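Local coordinates for tubulin-like protein CetZ (Methanosaeta thermophila, PDB 3ZID) that binds guanine nucleotide, acts as a tubulin/FtsZ-like GTPase and is thought to take part in controlling the shape of archaeal cells, at residues R42-A47 with A62-L67; R100-L105 with K130-A135. One frame throughout, in Å; residues are numbered along the deposited sequence.

Overall arrangement
From the N terminus the chain first lays down strand 3-9 and helix 10-30, which carries GTP-binding residues at its start. Contact 1 then closes the short crossover from strand 42-49 through helix 52-56 to strand 66-68, one of the two outermost strands of the parallel sheet. After helix 79-98, contact 2 opens, and it closes the loop formed by strand 105-111 and helix 117-131. The two loops follow in series, neither enclosing nor crossing the other. Strand 3-9 separates their parts of the sheet, yet Arg100 NH1 lies 2.6 Å from Asp65 OD1 in a salt bridge, linking the two contacts directly; both lie on the same side of the chain's centre.

Contact 1 (R42-A47 with A62-L67); sequences RVETIA and AAKDRL
The carboxylate of Asp65 has the carbonyl oxygen of Thr45 over one face: Thr45 O packs closely over CB and CG of Asp65, 3.1 Å from each, and stands almost straight above the plane at CG. No hydrogen bond joins these acceptors. Lys64 NZ forms a salt bridge with OD1 of Asp65 at 2.9 Å, on the syn side of OD1 and 24° out of plane, tilted toward the face turned from Thr45 O. Arg100 adds a second cation at OD1, so an acidic residue suits this place, and its negative form is probably favoured. With CG beside the backbone N (chi1 -66°), the carboxylate reaches back along strand 42-49 to a water that donates to Asp65 OD2 (2.9 Å) and to Glu44 OE1 and accepts from Thr45 N. Glu44 also pairs with Arg100 and, through OE2, with Arg42 NH1.

Beyond this polar patch the backbones settle into a parallel bridge. Ala47 N donates to Asp65 O at 2.8 Å, and Leu67 N donates to Ala47 O, also at 2.8 Å, so Ala47 grips the residues flanking Arg66. Ile46 and Leu67 run side by side, Ile46 CG2 3.9 Å from Leu67 CB; both are apolar, which suits a face covered by helix 79-98.

This is a beta-alpha-beta unit, its last strand at the edge of the parallel sheet. Ile46 and Leu67 pack under helix 79-98, whereas Thr45 and the small Ala47 lie against helix 10-30 at Leu17. Ala47 also touches Asn14, which binds GTP, and its side chain is about 11 Å from the bound GDP. On the other flank, strand 3-9 bonds to strand 42-49 through Val4 and Met6.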
loop_
_atom_site.group_PDB
_atom_site.type_symbol
_atom_site.label_atom_id
_atom_site.label_comp_id
_atom_site.label_asym_id
_atom_site.label_seq_id
_atom_site.Cartn_x
_atom_site.Cartn_y
_atom_site.Cartn_z
ATOM N N ARG A 42 -5.140 19.826 -8.099
ATOM C CA ARG A 42 -4.058 20.222 -7.220
ATOM C C ARG A 42 -3.591 18.985 -6.452
ATOM O O ARG A 42 -4.381 18.378 -5.733
ATOM C CB ARG A 42 -4.577 21.306 -6.279
ATOM C CG ARG A 42 -3.537 22.009 -5.444
ATOM C CD ARG A 42 -4.199 23.146 -4.704
ATOM N NE ARG A 42 -5.142 22.680 -3.687
ATOM C CZ ARG A 42 -4.826 22.513 -2.404
ATOM N NH1 ARG A 42 -3.602 22.806 -1.990
ATOM N NH2 ARG A 42 -5.735 22.088 -1.530
ATOM N N VAL A 43 -2.325 18.598 -6.623
ATOM C CA VAL A 43 -1.755 17.461 -5.888
ATOM C C VAL A 43 -0.677 17.879 -4.894
ATOM O O VAL A 43 0.419 18.265 -5.292
ATOM C CB VAL A 43 -1.133 16.394 -6.832
ATOM C CG1 VAL A 43 -0.681 15.181 -6.040
ATOM C CG2 VAL A 43 -2.126 15.968 -7.905
ATOM N N GLU A 44 -0.977 17.765 -3.604
ATOM C CA GLU A 44 -0.008 18.083 -2.561
ATOM C C GLU A 44 0.634 16.817 -2.012
ATOM O O GLU A 44 -0.011 15.781 -1.871
ATOM C CB GLU A 44 -0.681 18.856 -1.424
ATOM C CG GLU A 44 -1.315 20.166 -1.867
ATOM C CD GLU A 44 -0.329 21.316 -1.927
ATOM O OE1 GLU A 44 0.871 21.097 -1.686
ATOM O OE2 GLU A 44 -0.753 22.442 -2.242
ATOM N N THR A 45 1.921 16.903 -1.723
ATOM C CA THR A 45 2.647 15.766 -1.225
ATOM C C THR A 45 3.392 16.164 0.025
ATOM O O THR A 45 4.050 17.202 0.052
ATOM C CB THR A 45 3.645 15.244 -2.270
ATOM O OG1 THR A 45 4.622 16.251 -2.550
ATOM C CG2 THR A 45 2.922 14.876 -3.556
ATOM N N ILE A 46 3.276 15.346 1.066
ATOM C CA ILE A 46 4.079 15.536 2.265
ATOM C C ILE A 46 4.713 14.223 2.648
ATOM O O ILE A 46 4.021 13.228 2.803
ATOM C CB ILE A 46 3.263 16.039 3.454
ATOM C CG1 ILE A 46 2.476 17.286 3.064
ATOM C CG2 ILE A 46 4.192 16.375 4.637
ATOM C CD1 ILE A 46 1.521 17.716 4.143
ATOM N N ALA A 47 6.037 14.220 2.743
ATOM C CA ALA A 47 6.766 13.080 3.251
ATOM C C ALA A 47 6.942 13.264 4.757
ATOM O O ALA A 47 7.546 14.231 5.204
ATOM C CB ALA A 47 8.101 12.984 2.578
ATOM N N ALA A 62 10.318 18.587 -2.634
ATOM C CA ALA A 62 10.702 19.902 -2.123
ATOM C C ALA A 62 10.866 19.922 -0.599
ATOM O O ALA A 62 10.163 19.213 0.117
ATOM C CB ALA A 62 9.700 20.942 -2.563
ATOM N N ALA A 63 11.771 20.771 -0.114
ATOM C CA ALA A 63 12.090 20.859 1.312
ATOM C C ALA A 63 10.860 21.174 2.153
ATOM O O ALA A 63 10.714 20.670 3.266
ATOM C CB ALA A 63 13.157 21.911 1.543
ATOM N N LYS A 64 9.959 21.979 1.605
ATOM C CA LYS A 64 8.720 22.312 2.293
ATOM C C LYS A 64 7.792 21.117 2.453
ATOM O O LYS A 64 6.860 21.149 3.255
ATOM C CB LYS A 64 7.989 23.408 1.543
ATOM C CG LYS A 64 7.791 23.102 0.076
ATOM C CD LYS A 64 6.892 24.146 -0.577
ATOM C CE LYS A 64 5.414 23.857 -0.323
ATOM N NZ LYS A 64 4.888 22.843 -1.274
ATOM N N ASP A 65 8.042 20.066 1.680
ATOM C CA ASP A 65 7.183 18.900 1.705
ATOM C C ASP A 65 7.821 17.769 2.505
ATOM O O ASP A 65 7.349 16.631 2.477
ATOM C CB ASP A 65 6.879 18.445 0.276
ATOM C CG ASP A 65 6.043 19.455 -0.496
ATOM O OD1 ASP A 65 5.485 20.379 0.133
ATOM O OD2 ASP A 65 5.916 19.306 -1.730
ATOM N N ARG A 66 8.905 18.089 3.206
ATOM C CA ARG A 66 9.585 17.118 4.056
ATOM C C ARG A 66 9.376 17.464 5.513
ATOM O O ARG A 66 9.936 18.430 6.019
ATOM C CB ARG A 66 11.080 17.054 3.758
ATOM C CG ARG A 66 11.417 16.781 2.329
ATOM C CD ARG A 66 12.918 16.599 2.163
ATOM N NE ARG A 66 13.276 16.494 0.754
ATOM C CZ ARG A 66 14.506 16.284 0.306
ATOM N NH1 ARG A 66 15.508 16.154 1.161
ATOM N NH2 ARG A 66 14.730 16.192 -0.998
ATOM N N LEU A 67 8.526 16.680 6.163
ATOM C CA LEU A 67 8.130 16.931 7.533
ATOM C C LEU A 67 8.841 15.995 8.507
ATOM O O LEU A 67 8.596 14.780 8.519
ATOM C CB LEU A 67 6.613 16.814 7.678
ATOM C CG LEU A 67 6.096 17.118 9.087
ATOM C CD1 LEU A 67 6.470 18.530 9.493
ATOM C CD2 LEU A 67 4.595 16.942 9.153
HETATM O O HOH W 1 3.133 19.502 -2.423
#

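Contact 2 (R100-L105 with K130-A135); sequences RGDFDL and KRYKNA
Tyr132 meets Gly101, Asp102 and Phe103. Its OH donates to Gly101 O at 3.1 Å, nearly head-on (C=O...donor angle 173°). Asp102 OD1 comes to the ring's edge, 3.8 Å from Tyr132 CE1, its carboxylate almost perpendicular to the ring. Phe103 turns an edge toward the tyrosine face in an offset T-shaped stack, ring centroids 5.9 Å apart and planes at 61°. Substituting a leucine for Tyr132 would probably leave Gly101 O without this donor and the edge of Phe103 without an aromatic face.

Backbone shape positions this shell. Gly101 has a conformation in which a side chain would jam against the preceding carbonyl, hence glycine. Tyr132 leaves helix 117-131 with CG beside the backbone N (chi1 -62°), which directs its ring to residues 101-103, and starts a type I beta turn closed by Ala135 N to Tyr132 O (3.0 Å). The small Ala135 lets the chains come close, its CA 3.5 Å from Asp104 O in a CA-H...O contact. Strands 3-9 and 42-49 hold Phe103 through Leu5 and Glu44, and Ile97 of helix 79-98 backs Tyr132.

Tyr132 thus joins the loop after helix 79-98 to the turn leading into strand 136-143, away from the nucleotide-binding residues. The hydroxyl bond anchors the far end of the ring, while contact with Phe103 supports its face; the buried Phe103 N finds no partner, a likely polar cost.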
loop_
_atom_site.group_PDB
_atom_site.type_symbol
_atom_site.label_atom_id
_atom_site.label_comp_id
_atom_site.label_asym_id
_atom_site.label_seq_id
_atom_site.Cartn_x
_atom_site.Cartn_y
_atom_site.Cartn_z
ATOM N N ARG A 100 -2.538 23.343 3.906
ATOM C CA ARG A 100 -2.606 23.176 2.465
ATOM C C ARG A 100 -4.026 23.125 1.924
ATOM O O ARG A 100 -4.231 22.831 0.749
ATOM C CB ARG A 100 -1.812 21.950 2.038
ATOM C CG ARG A 100 -0.432 21.956 2.631
ATOM C CD ARG A 100 0.528 21.053 1.904
ATOM N NE ARG A 100 1.857 21.174 2.493
ATOM C CZ ARG A 100 2.984 20.862 1.869
ATOM N NH1 ARG A 100 2.951 20.408 0.617
ATOM N NH2 ARG A 100 4.143 21.009 2.498
ATOM N N GLY A 101 -5.007 23.414 2.774
ATOM C CA GLY A 101 -6.365 23.584 2.288
ATOM C C GLY A 101 -7.250 22.359 2.370
ATOM O O GLY A 101 -7.037 21.469 3.197
ATOM N N ASP A 102 -8.273 22.334 1.522
ATOM C CA ASP A 102 -9.210 21.223 1.497
ATOM C C ASP A 102 -8.777 20.195 0.483
ATOM O O ASP A 102 -8.090 20.516 -0.478
ATOM C CB ASP A 102 -10.633 21.686 1.167
ATOM C CG ASP A 102 -11.396 22.161 2.382
ATOM O OD1 ASP A 102 -11.059 21.741 3.507
ATOM O OD2 ASP A 102 -12.345 22.951 2.209
ATOM N N PHE A 103 -9.167 18.949 0.724
ATOM C CA PHE A 103 -8.861 17.849 -0.176
ATOM C C PHE A 103 -10.068 16.976 -0.370
ATOM O O PHE A 103 -10.827 16.743 0.566
ATOM C CB PHE A 103 -7.714 17.019 0.375
ATOM C CG PHE A 103 -6.476 17.807 0.562
ATOM C CD1 PHE A 103 -5.719 18.189 -0.541
ATOM C CD2 PHE A 103 -6.101 18.231 1.821
ATOM C CE1 PHE A 103 -4.582 18.945 -0.382
ATOM C CE2 PHE A 103 -4.972 18.978 1.990
ATOM C CZ PHE A 103 -4.205 19.343 0.882
ATOM N N ASP A 104 -10.223 16.474 -1.588
ATOM C CA ASP A 104 -11.288 15.545 -1.897
ATOM C C ASP A 104 -10.792 14.097 -1.789
ATOM O O ASP A 104 -11.566 13.176 -1.574
ATOM C CB ASP A 104 -11.788 15.813 -3.311
ATOM C CG ASP A 104 -12.045 17.295 -3.569
ATOM O OD1 ASP A 104 -12.808 17.920 -2.795
ATOM O OD2 ASP A 104 -11.475 17.830 -4.546
ATOM N N LEU A 105 -9.497 13.906 -1.958
ATOM C CA LEU A 105 -8.938 12.571 -2.072
ATOM C C LEU A 105 -7.588 12.538 -1.370
ATOM O O LEU A 105 -6.709 13.349 -1.654
ATOM C CB LEU A 105 -8.781 12.211 -3.562
ATOM C CG LEU A 105 -8.121 10.884 -3.928
ATOM C CD1 LEU A 105 -8.905 9.709 -3.372
ATOM C CD2 LEU A 105 -8.015 10.774 -5.452
ATOM N N LYS A 130 -12.143 12.664 10.540
ATOM C CA LYS A 130 -12.867 13.674 11.309
ATOM C C LYS A 130 -12.834 15.041 10.637
ATOM O O LYS A 130 -13.838 15.729 10.587
ATOM C CB LYS A 130 -12.260 13.845 12.697
ATOM C CG LYS A 130 -12.371 12.665 13.611
ATOM C CD LYS A 130 -11.673 13.024 14.921
ATOM C CE LYS A 130 -11.366 11.820 15.754
ATOM N NZ LYS A 130 -10.519 12.206 16.917
ATOM N N ARG A 131 -11.670 15.423 10.118
ATOM C CA ARG A 131 -11.464 16.771 9.600
ATOM C C ARG A 131 -11.946 16.947 8.164
ATOM O O ARG A 131 -12.408 18.024 7.787
ATOM C CB ARG A 131 -9.990 17.154 9.719
ATOM C CG ARG A 131 -9.584 17.507 11.136
ATOM C CD ARG A 131 -8.114 17.206 11.387
ATOM N NE ARG A 131 -7.752 17.359 12.798
ATOM C CZ ARG A 131 -8.019 16.464 13.748
ATOM N NH1 ARG A 131 -8.668 15.346 13.452
ATOM N NH2 ARG A 131 -7.642 16.691 15.000
ATOM N N TYR A 132 -11.878 15.871 7.386
ATOM C CA TYR A 132 -12.279 15.896 5.983
ATOM C C TYR A 132 -13.345 14.836 5.765
ATOM O O TYR A 132 -13.080 13.814 5.139
ATOM C CB TYR A 132 -11.076 15.595 5.090
ATOM C CG TYR A 132 -9.949 16.603 5.202
ATOM C CD1 TYR A 132 -10.011 17.828 4.541
ATOM C CD2 TYR A 132 -8.814 16.319 5.944
ATOM C CE1 TYR A 132 -8.978 18.747 4.631
ATOM C CE2 TYR A 132 -7.774 17.229 6.046
ATOM C CZ TYR A 132 -7.859 18.445 5.388
ATOM O OH TYR A 132 -6.822 19.355 5.491
ATOM N N LYS A 133 -14.545 15.086 6.295
ATOM C CA LYS A 133 -15.607 14.079 6.370
ATOM C C LYS A 133 -16.066 13.637 5.000
ATOM O O LYS A 133 -16.525 12.517 4.825
ATOM C CB LYS A 133 -16.832 14.598 7.150
ATOM C CG LYS A 133 -16.574 15.085 8.564
ATOM C CD LYS A 133 -17.869 15.651 9.176
ATOM C CE LYS A 133 -17.682 16.101 10.628
ATOM N NZ LYS A 133 -18.897 16.792 11.192
ATOM N N ASN A 134 -15.967 14.536 4.034
ATOM C CA ASN A 134 -16.412 14.252 2.686
ATOM C C ASN A 134 -15.308 13.624 1.829
ATOM O O ASN A 134 -15.544 13.249 0.683
ATOM C CB ASN A 134 -16.950 15.523 2.041
ATOM C CG ASN A 134 -18.151 16.092 2.786
ATOM O OD1 ASN A 134 -19.005 15.352 3.274
ATOM N ND2 ASN A 134 -18.219 17.413 2.871
ATOM N N ALA A 135 -14.106 13.510 2.385
ATOM C CA ALA A 135 -12.965 13.012 1.614
ATOM C C ALA A 135 -12.926 11.498 1.418
ATOM O O ALA A 135 -13.384 10.730 2.260
ATOM C CB ALA A 135 -11.661 13.480 2.244
#